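Local coordinates for TssK (Serratia sp. FS14, PDB 5Y0E), which probably forms part of the baseplate of the bacterial type VI secretion system, and is seen here as a trimer, at residues A[120-125]-A[148-153]; A[95-100]-A[154-159]; A[39-44]-A[289-294]. One frame throughout, in Å; residues are numbered along the deposited sequence.

Contacts 1 and 2 belong to the same mixed sheet and share strand 142-155, which pairs with strand 124-131 in contact 1 and strand 96-103 in contact 2. Their centres lie about 17 Å apart, and they touch where Leu151 and Leu153 meet Leu100. Both are partly buried and rest on backbone ladders, but an arginine extends the first where strand pairing stops, whereas carboxylates and a serine finish the second at a more exposed 3-10 turn. Contact 3 is a surface contact between loops, without strand pairing and about 7 Å from contact 2 by nearest atoms. Each bond between its two loops uses at least one side chain, with a histidine, a tryptophan and an aspartate as the principal partners.

Contact 1: residues A[120-125]-A[148-153]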
loop_
_atom_site.group_PDB
_atom_site.type_symbol
_atom_site.label_atom_id
_atom_site.label_comp_id
_atom_site.label_asym_id
_atom_site.label_seq_id
_atom_site.Cartn_x
_atom_site.Cartn_y
_atom_site.Cartn_z
ATOM N N ALA A 120 -10.554 36.314 22.425
ATOM C CA ALA A 120 -9.215 36.817 22.308
ATOM C C ALA A 120 -8.456 35.846 21.454
ATOM O O ALA A 120 -8.377 34.679 21.748
ATOM C CB ALA A 120 -8.580 36.950 23.664
ATOM N N LEU A 121 -7.898 36.345 20.380
ATOM C CA LEU A 121 -7.174 35.491 19.481
ATOM C C LEU A 121 -5.735 35.180 19.791
ATOM O O LEU A 121 -4.931 35.050 18.901
ATOM C CB LEU A 121 -7.271 36.071 18.096
ATOM C CG LEU A 121 -8.731 36.349 17.833
ATOM C CD1 LEU A 121 -8.855 37.236 16.625
ATOM C CD2 LEU A 121 -9.434 35.036 17.604
ATOM N N ALA A 122 -5.417 35.044 21.054
ATOM C CA ALA A 122 -4.082 34.703 21.447
ATOM C C ALA A 122 -3.924 33.208 21.394
ATOM O O ALA A 122 -4.826 32.489 21.689
ATOM C CB ALA A 122 -3.805 35.214 22.834
ATOM N N ARG A 123 -2.754 32.743 21.024
ATOM C CA ARG A 123 -2.534 31.332 20.934
ATOM C C ARG A 123 -2.155 30.730 22.256
ATOM O O ARG A 123 -2.348 29.567 22.476
ATOM C CB ARG A 123 -1.463 31.040 19.904
ATOM C CG ARG A 123 -1.963 31.118 18.487
ATOM C CD ARG A 123 -0.864 31.226 17.465
ATOM N NE ARG A 123 -0.069 30.029 17.430
ATOM C CZ ARG A 123 -0.279 29.014 16.614
ATOM N NH1 ARG A 123 -1.261 29.043 15.760
ATOM N NH2 ARG A 123 0.508 27.971 16.651
ATOM N N TYR A 124 -1.639 31.533 23.156
ATOM C CA TYR A 124 -1.216 30.990 24.414
ATOM C C TYR A 124 -1.731 31.697 25.634
ATOM O O TYR A 124 -2.013 32.863 25.607
ATOM C CB TYR A 124 0.300 30.982 24.467
ATOM C CG TYR A 124 0.946 30.033 23.507
ATOM C CD1 TYR A 124 1.193 28.746 23.865
ATOM C CD2 TYR A 124 1.309 30.436 22.250
ATOM C CE1 TYR A 124 1.777 27.876 23.003
ATOM C CE2 TYR A 124 1.895 29.571 21.378
ATOM C CZ TYR A 124 2.127 28.289 21.767
ATOM O OH TYR A 124 2.709 27.413 20.913
ATOM N N LEU A 125 -1.858 30.943 26.710
ATOM C CA LEU A 125 -2.261 31.470 27.985
ATOM C C LEU A 125 -1.124 31.153 28.908
ATOM O O LEU A 125 -0.781 30.016 29.084
ATOM C CB LEU A 125 -3.504 30.799 28.488
ATOM C CG LEU A 125 -3.866 31.285 29.869
ATOM C CD1 LEU A 125 -4.388 32.694 29.789
ATOM C CD2 LEU A 125 -4.873 30.359 30.495
ATOM N N ARG A 148 0.508 27.808 27.310
ATOM C CA ARG A 148 -0.417 26.735 27.133
ATOM C C ARG A 148 -1.309 27.077 25.987
ATOM O O ARG A 148 -1.830 28.163 25.917
ATOM C CB ARG A 148 -1.198 26.587 28.407
ATOM C CG ARG A 148 -2.419 25.728 28.326
ATOM C CD ARG A 148 -3.355 26.161 29.420
ATOM N NE ARG A 148 -4.658 25.545 29.327
ATOM C CZ ARG A 148 -5.345 25.153 30.382
ATOM N NH1 ARG A 148 -6.533 24.607 30.234
ATOM N NH2 ARG A 148 -4.842 25.321 31.578
ATOM N N LEU A 149 -1.458 26.127 25.080
ATOM C CA LEU A 149 -2.246 26.294 23.872
ATOM C C LEU A 149 -3.699 26.532 24.126
ATOM O O LEU A 149 -4.353 25.743 24.753
ATOM C CB LEU A 149 -2.134 25.064 23.003
ATOM C CG LEU A 149 -1.053 25.022 21.953
ATOM C CD1 LEU A 149 -1.193 23.732 21.206
ATOM C CD2 LEU A 149 -1.165 26.181 21.013
ATOM N N ARG A 150 -4.218 27.599 23.558
ATOM C CA ARG A 150 -5.601 27.952 23.729
ATOM C C ARG A 150 -6.531 27.267 22.757
ATOM O O ARG A 150 -7.127 27.880 21.910
ATOM C CB ARG A 150 -5.747 29.450 23.668
ATOM C CG ARG A 150 -4.803 30.127 24.630
ATOM C CD ARG A 150 -5.357 31.388 25.212
ATOM N NE ARG A 150 -6.033 32.157 24.207
ATOM C CZ ARG A 150 -7.276 32.571 24.311
ATOM N NH1 ARG A 150 -7.965 32.288 25.368
ATOM N NH2 ARG A 150 -7.824 33.259 23.364
ATOM N N LEU A 151 -6.650 25.967 22.929
ATOM C CA LEU A 151 -7.489 25.150 22.125
ATOM C C LEU A 151 -8.889 25.367 22.595
ATOM O O LEU A 151 -9.136 25.650 23.735
ATOM C CB LEU A 151 -7.108 23.701 22.292
ATOM C CG LEU A 151 -5.768 23.310 21.737
ATOM C CD1 LEU A 151 -5.554 21.849 21.995
ATOM C CD2 LEU A 151 -5.743 23.590 20.266
ATOM N N ARG A 152 -9.823 25.215 21.699
ATOM C CA ARG A 152 -11.169 25.453 22.062
ATOM C C ARG A 152 -12.182 24.667 21.274
ATOM O O ARG A 152 -12.076 24.551 20.080
ATOM C CB ARG A 152 -11.430 26.923 21.841
ATOM C CG ARG A 152 -12.867 27.310 22.023
ATOM C CD ARG A 152 -13.194 28.639 21.415
ATOM N NE ARG A 152 -12.597 29.685 22.193
ATOM C CZ ARG A 152 -13.003 30.934 22.154
ATOM N NH1 ARG A 152 -14.015 31.245 21.370
ATOM N NH2 ARG A 152 -12.398 31.857 22.876
ATOM N N LEU A 153 -13.168 24.095 21.948
ATOM C CA LEU A 153 -14.239 23.391 21.277
ATOM C C LEU A 153 -15.297 24.389 20.897
ATOM O O LEU A 153 -15.638 25.210 21.699
ATOM C CB LEU A 153 -14.826 22.360 22.199
ATOM C CG LEU A 153 -13.800 21.320 22.525
ATOM C CD1 LEU A 153 -14.083 20.719 23.865
ATOM C CD2 LEU A 153 -13.750 20.273 21.455
#
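Arg150 crosses to the loop leading into strand 124-131, where its NE donates to Ala122 O at 2.8 Å. The bond is nearly straight (166°) and lies in the guanidinium plane, although NE stands above the carbonyl plane of Ala122. Bends at chi2 (-147°) and chi3 (-42°) lay the chain against the Tyr124 peptide, with Arg150 CG 3.6 Å from Tyr124 C. This is the dense side: Arg150 is buried at the centre of an inverse gamma turn, and its backbone N donates to Arg123 O at 2.9 Å. Next to it begins the open end of an antiparallel hairpin. Tyr124 and Leu149 form a non-hydrogen-bonded pair whose side chains run alongside each other, Tyr124 CE1 3.9 Å from Leu149 CD2. Leu125 and Arg148 are hydrogen-bonded, Leu125 N to Arg148 O at 2.9 Å and Arg148 N to Leu125 O at 3.1 Å. This is the more open side: both are partly exposed, and the Arg148 chain meets residues 120-125 mainly through CB, 3.5 Å from Leu125 O. Arg150 thus carries the bonding back beyond the start of strand 124-131, and the salt bridge from its NH1 to Glu116 probably offsets its buried charge.

Contact 2: residues A[95-100]-A[154-159]; sequences GENVVL and MLESEL
Strands 96-103 and 142-155 are antiparallel neighbours within a mixed beta sheet, and this contact covers the end of their ladder, where Val99 faces Met154 and Val98 faces Leu155. Val99 with Met154 is the hydrogen-bonded pair: Val99 N donates to Met154 O at 2.9 Å, nearly along the C=O axis, and Met154 N returns a bond to Val99 O at 3.1 Å. Val98 with Leu155 is the non-hydrogen-bonded pair, and one step on Glu156 N closes on Asn97 O at 2.7 Å. Strand 163-174 flanks the other edge of 96-103, where Gly95 and Glu96 both face Val171 in a G1 beta bulge.

The two faces of the sheet differ. On that of Val99 and Met154, the methyl CG2 of Val99 lies 3.7 Å from Met154 CG; both atoms sit between the N and the carbonyl carbon of their own backbones (Met154 chi1 46°), and the side chains meet at a slant. Trp163 adjoins Met154 here. On the face of Val98 and Leu155, Leu87 touches both side chains.

Past Leu155 the chain enters a 3-10 turn, and polar side chains take over from the ladder. Asn97 and Glu156 point the same way, their amide and carboxylate planes 86° apart, joined by a weak bond from ND2 to OE1. Glu96 sends CG anti to its backbone N, then bends at chi2 (105°), which brings OE2 to the turn. That one oxygen receives both the hydroxyl and, weakly, the backbone N of Ser157. Glu158 serves its own turn, OE1 accepting from Leu155 N at 3.3 Å. The serine hydroxyl meets its acceptor from above the carboxylate plane, with Ser157 OG 2.9 Å from Glu96 OE2.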
loop_
_atom_site.group_PDB
_atom_site.type_symbol
_atom_site.label_atom_id
_atom_site.label_comp_id
_atom_site.label_asym_id
_atom_site.label_seq_id
_atom_site.Cartn_x
_atom_site.Cartn_y
_atom_site.Cartn_z
ATOM N N GLY A 95 -27.888 18.754 14.307
ATOM C CA GLY A 95 -27.224 18.571 13.050
ATOM C C GLY A 95 -26.170 19.626 12.860
ATOM O O GLY A 95 -26.043 20.184 11.800
ATOM N N GLU A 96 -25.418 19.920 13.899
ATOM C CA GLU A 96 -24.355 20.902 13.783
ATOM C C GLU A 96 -23.004 20.251 14.055
ATOM O O GLU A 96 -22.894 19.311 14.842
ATOM C CB GLU A 96 -24.594 22.064 14.737
ATOM C CG GLU A 96 -23.537 23.141 14.663
ATOM C CD GLU A 96 -24.012 24.365 13.934
ATOM O OE1 GLU A 96 -25.216 24.673 14.021
ATOM O OE2 GLU A 96 -23.181 25.018 13.276
ATOM N N ASN A 97 -21.973 20.748 13.387
ATOM C CA ASN A 97 -20.633 20.203 13.540
ATOM C C ASN A 97 -19.879 20.914 14.651
ATOM O O ASN A 97 -19.895 22.141 14.734
ATOM C CB ASN A 97 -19.861 20.314 12.235
ATOM C CG ASN A 97 -20.190 19.208 11.293
ATOM O OD1 ASN A 97 -20.533 18.119 11.721
ATOM N ND2 ASN A 97 -20.077 19.466 10.007
ATOM N N VAL A 98 -19.216 20.131 15.492
ATOM C CA VAL A 98 -18.362 20.620 16.563
ATOM C C VAL A 98 -16.906 20.400 16.176
ATOM O O VAL A 98 -16.534 19.322 15.713
ATOM C CB VAL A 98 -18.685 19.901 17.881
ATOM C CG1 VAL A 98 -17.948 20.543 19.024
ATOM C CG2 VAL A 98 -20.157 19.928 18.128
ATOM N N VAL A 99 -16.076 21.407 16.410
ATOM C CA VAL A 99 -14.677 21.381 16.013
ATOM C C VAL A 99 -13.762 21.634 17.204
ATOM O O VAL A 99 -14.170 22.139 18.246
ATOM C CB VAL A 99 -14.377 22.418 14.926
ATOM C CG1 VAL A 99 -15.244 22.181 13.731
ATOM C CG2 VAL A 99 -14.583 23.807 15.485
ATOM N N LEU A 100 -12.498 21.268 17.025
ATOM C CA LEU A 100 -11.408 21.696 17.893
ATOM C C LEU A 100 -10.656 22.787 17.158
ATOM O O LEU A 100 -10.239 22.584 16.024
ATOM C CB LEU A 100 -10.483 20.531 18.220
ATOM C CG LEU A 100 -9.308 20.818 19.147
ATOM C CD1 LEU A 100 -9.808 21.480 20.399
ATOM C CD2 LEU A 100 -8.565 19.548 19.480
ATOM N N MET A 154 -15.777 24.345 19.671
ATOM C CA MET A 154 -16.786 25.266 19.195
ATOM C C MET A 154 -17.624 24.734 18.038
ATOM O O MET A 154 -17.411 23.647 17.582
ATOM C CB MET A 154 -16.156 26.594 18.817
ATOM C CG MET A 154 -14.915 26.521 17.984
ATOM S SD MET A 154 -14.522 28.085 17.229
ATOM C CE MET A 154 -13.505 28.747 18.492
ATOM N N LEU A 155 -18.601 25.499 17.588
ATOM C CA LEU A 155 -19.444 25.086 16.481
ATOM C C LEU A 155 -18.790 25.453 15.162
ATOM O O LEU A 155 -18.162 26.503 15.042
ATOM C CB LEU A 155 -20.819 25.744 16.568
ATOM C CG LEU A 155 -21.580 25.582 17.877
ATOM C CD1 LEU A 155 -22.948 26.187 17.750
ATOM C CD2 LEU A 155 -21.667 24.124 18.252
ATOM N N GLU A 156 -18.961 24.593 14.165
ATOM C CA GLU A 156 -18.415 24.905 12.855
ATOM C C GLU A 156 -18.939 26.236 12.349
ATOM O O GLU A 156 -18.220 26.966 11.663
ATOM C CB GLU A 156 -18.739 23.786 11.871
ATOM C CG GLU A 156 -18.169 23.978 10.478
ATOM C CD GLU A 156 -18.621 22.896 9.523
ATOM O OE1 GLU A 156 -19.828 22.811 9.236
ATOM O OE2 GLU A 156 -17.773 22.116 9.060
ATOM N N SER A 157 -20.173 26.586 12.698
ATOM C CA SER A 157 -20.734 27.851 12.245
ATOM C C SER A 157 -20.062 29.058 12.888
ATOM O O SER A 157 -20.142 30.158 12.335
ATOM C CB SER A 157 -22.223 27.884 12.531
ATOM O OG SER A 157 -22.453 27.804 13.912
ATOM N N GLU A 158 -19.411 28.895 14.031
ATOM C CA GLU A 158 -18.774 30.025 14.692
ATOM C C GLU A 158 -17.368 30.311 14.178
ATOM O O GLU A 158 -16.712 31.212 14.691
ATOM C CB GLU A 158 -18.744 29.802 16.209
ATOM C CG GLU A 158 -20.115 29.707 16.831
ATOM C CD GLU A 158 -20.119 29.187 18.263
ATOM O OE1 GLU A 158 -19.158 28.506 18.689
ATOM O OE2 GLU A 158 -21.117 29.451 18.968
ATOM N N LEU A 159 -16.900 29.594 13.166
ATOM C CA LEU A 159 -15.536 29.742 12.687
ATOM C C LEU A 159 -15.392 30.945 11.768
ATOM O O LEU A 159 -16.346 31.391 11.135
ATOM C CB LEU A 159 -15.096 28.493 11.925
ATOM C CG LEU A 159 -14.600 27.328 12.759
ATOM C CD1 LEU A 159 -14.428 26.105 11.900
ATOM C CD2 LEU A 159 -13.297 27.712 13.415
#

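Contact 3: residues A[39-44]-A[289-294]; sequences SGCFWG and YDHDNL
His291, in the type I beta turn from Asp290 to Asn293, bonds to the carbonyl of Trp43, tying the loop between helix 17-37 and strand 44-50 to the loop before helix 294-309. His291 NE2 donates to Trp43 O at 2.8 Å, nearly in line with the C=O and close to the imidazole plane. At the other ring nitrogen, Tyr289 OH and His291 ND1 share a hydrogen bond of 2.6 Å, so both nitrogens have partners and the rotation of the ring is fixed. The turn is held by Asn293 N donating to Asp290 O, and by an Asx turn in which Asp290 OD1 accepts from Asp292 N at 3.0 Å. Cys41 O, over one face of the His291 imidazole, is bonded by His258. The His291 ring turns an edge to the face of Trp43 in a T-shaped pair, planes at 88°, while Cys41 CB packs over the centre of the His291 ring in a CH-pi contact. Cys41 SG lies at the edge of the Tyr289 ring, 3.8 Å from CE2. The indole N-H is satisfied by Asp292, whose carboxylate plane is tilted 16° from that of the indole: Trp43 NE1 meets OD2 weakly and OD1, on its syn side, at 3.3 Å.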
loop_
_atom_site.group_PDB
_atom_site.type_symbol
_atom_site.label_atom_id
_atom_site.label_comp_id
_atom_site.label_asym_id
_atom_site.label_seq_id
_atom_site.Cartn_x
_atom_site.Cartn_y
_atom_site.Cartn_z
ATOM N N SER A 39 4.859 15.877 3.823
ATOM C CA SER A 39 3.604 15.212 4.170
ATOM C C SER A 39 2.447 16.032 3.627
ATOM O O SER A 39 2.211 17.151 4.075
ATOM C CB SER A 39 3.464 15.039 5.670
ATOM O OG SER A 39 4.529 14.293 6.180
ATOM N N GLY A 40 1.736 15.490 2.659
ATOM C CA GLY A 40 0.394 15.955 2.417
ATOM C C GLY A 40 -0.550 15.429 3.480
ATOM O O GLY A 40 -0.324 14.381 4.089
ATOM N N CYS A 41 -1.622 16.174 3.705
ATOM C CA CYS A 41 -2.649 15.790 4.671
ATOM C C CYS A 41 -2.035 15.621 6.050
ATOM O O CYS A 41 -2.263 14.628 6.736
ATOM C CB CYS A 41 -3.381 14.517 4.237
ATOM S SG CYS A 41 -4.081 14.575 2.590
ATOM N N PHE A 42 -1.253 16.621 6.448
ATOM C CA PHE A 42 -0.423 16.564 7.642
ATOM C C PHE A 42 -1.171 16.881 8.927
ATOM O O PHE A 42 -0.625 16.643 10.003
ATOM C CB PHE A 42 0.742 17.526 7.495
ATOM C CG PHE A 42 0.327 18.936 7.231
ATOM C CD1 PHE A 42 -0.071 19.759 8.255
ATOM C CD2 PHE A 42 0.348 19.444 5.962
ATOM C CE1 PHE A 42 -0.449 21.034 8.018
ATOM C CE2 PHE A 42 -0.035 20.735 5.729
ATOM C CZ PHE A 42 -0.428 21.524 6.755
ATOM N N TRP A 43 -2.383 17.416 8.840
ATOM C CA TRP A 43 -3.190 17.776 9.990
ATOM C C TRP A 43 -4.159 16.660 10.327
ATOM O O TRP A 43 -4.524 15.864 9.470
ATOM C CB TRP A 43 -3.964 19.055 9.715
ATOM C CG TRP A 43 -4.925 18.903 8.606
ATOM C CD1 TRP A 43 -6.253 18.632 8.703
ATOM C CD2 TRP A 43 -4.635 18.983 7.215
ATOM N NE1 TRP A 43 -6.808 18.553 7.463
ATOM C CE2 TRP A 43 -5.838 18.773 6.530
ATOM C CE3 TRP A 43 -3.473 19.221 6.481
ATOM C CZ2 TRP A 43 -5.918 18.796 5.148
ATOM C CZ3 TRP A 43 -3.545 19.240 5.122
ATOM C CH2 TRP A 43 -4.760 19.028 4.460
ATOM N N GLY A 44 -4.565 16.602 11.574
ATOM C CA GLY A 44 -5.597 15.691 12.002
ATOM C C GLY A 44 -5.286 15.178 13.377
ATOM O O GLY A 44 -4.365 15.646 14.030
ATOM N N TYR A 289 -10.363 11.002 -2.499
ATOM C CA TYR A 289 -9.919 11.151 -1.118
ATOM C C TYR A 289 -10.177 12.561 -0.618
ATOM O O TYR A 289 -9.821 13.540 -1.268
ATOM C CB TYR A 289 -8.433 10.836 -0.987
ATOM C CG TYR A 289 -7.975 10.920 0.431
ATOM C CD1 TYR A 289 -8.301 9.922 1.333
ATOM C CD2 TYR A 289 -7.234 11.998 0.882
ATOM C CE1 TYR A 289 -7.906 9.994 2.625
ATOM C CE2 TYR A 289 -6.846 12.069 2.172
ATOM C CZ TYR A 289 -7.174 11.062 3.039
ATOM O OH TYR A 289 -6.791 11.126 4.337
ATOM N N ASP A 290 -10.796 12.655 0.541
ATOM C CA ASP A 290 -11.053 13.931 1.188
ATOM C C ASP A 290 -10.645 13.752 2.635
ATOM O O ASP A 290 -11.327 13.058 3.397
ATOM C CB ASP A 290 -12.521 14.350 1.063
ATOM C CG ASP A 290 -12.788 15.749 1.580
ATOM O OD1 ASP A 290 -12.003 16.283 2.359
ATOM O OD2 ASP A 290 -13.814 16.328 1.225
ATOM N N HIS A 291 -9.532 14.378 3.012
ATOM C CA HIS A 291 -9.025 14.180 4.360
ATOM C C HIS A 291 -10.023 14.652 5.408
ATOM O O HIS A 291 -10.094 14.083 6.495
ATOM C CB HIS A 291 -7.680 14.892 4.521
ATOM C CG HIS A 291 -6.913 14.466 5.733
ATOM N ND1 HIS A 291 -6.492 13.173 5.928
ATOM C CD2 HIS A 291 -6.510 15.160 6.820
ATOM C CE1 HIS A 291 -5.862 13.088 7.081
ATOM N NE2 HIS A 291 -5.858 14.280 7.641
ATOM N N ASP A 292 -10.817 15.668 5.099
ATOM C CA ASP A 292 -11.744 16.227 6.069
ATOM C C ASP A 292 -13.168 15.715 5.893
ATOM O O ASP A 292 -14.093 16.307 6.436
ATOM C CB ASP A 292 -11.707 17.752 6.020
ATOM C CG ASP A 292 -10.362 18.314 6.460
ATOM O OD1 ASP A 292 -10.056 18.244 7.661
ATOM O OD2 ASP A 292 -9.606 18.822 5.611
ATOM N N ASN A 293 -13.361 14.620 5.163
ATOM C CA ASN A 293 -14.647 13.947 5.138
ATOM C C ASN A 293 -14.463 12.467 4.838
ATOM O O ASN A 293 -14.889 11.973 3.793
ATOM C CB ASN A 293 -15.572 14.594 4.112
ATOM C CG ASN A 293 -17.026 14.181 4.291
ATOM O OD1 ASN A 293 -17.349 13.174 4.923
ATOM N ND2 ASN A 293 -17.906 14.973 3.736
ATOM N N LEU A 294 -13.845 11.756 5.770
ATOM C CA LEU A 294 -13.439 10.393 5.494
ATOM C C LEU A 294 -14.616 9.448 5.441
ATOM O O LEU A 294 -14.594 8.501 4.655
ATOM C CB LEU A 294 -12.417 9.931 6.530
ATOM C CG LEU A 294 -11.045 10.620 6.408
ATOM C CD1 LEU A 294 -10.138 10.275 7.565
ATOM C CD2 LEU A 294 -10.362 10.295 5.112
#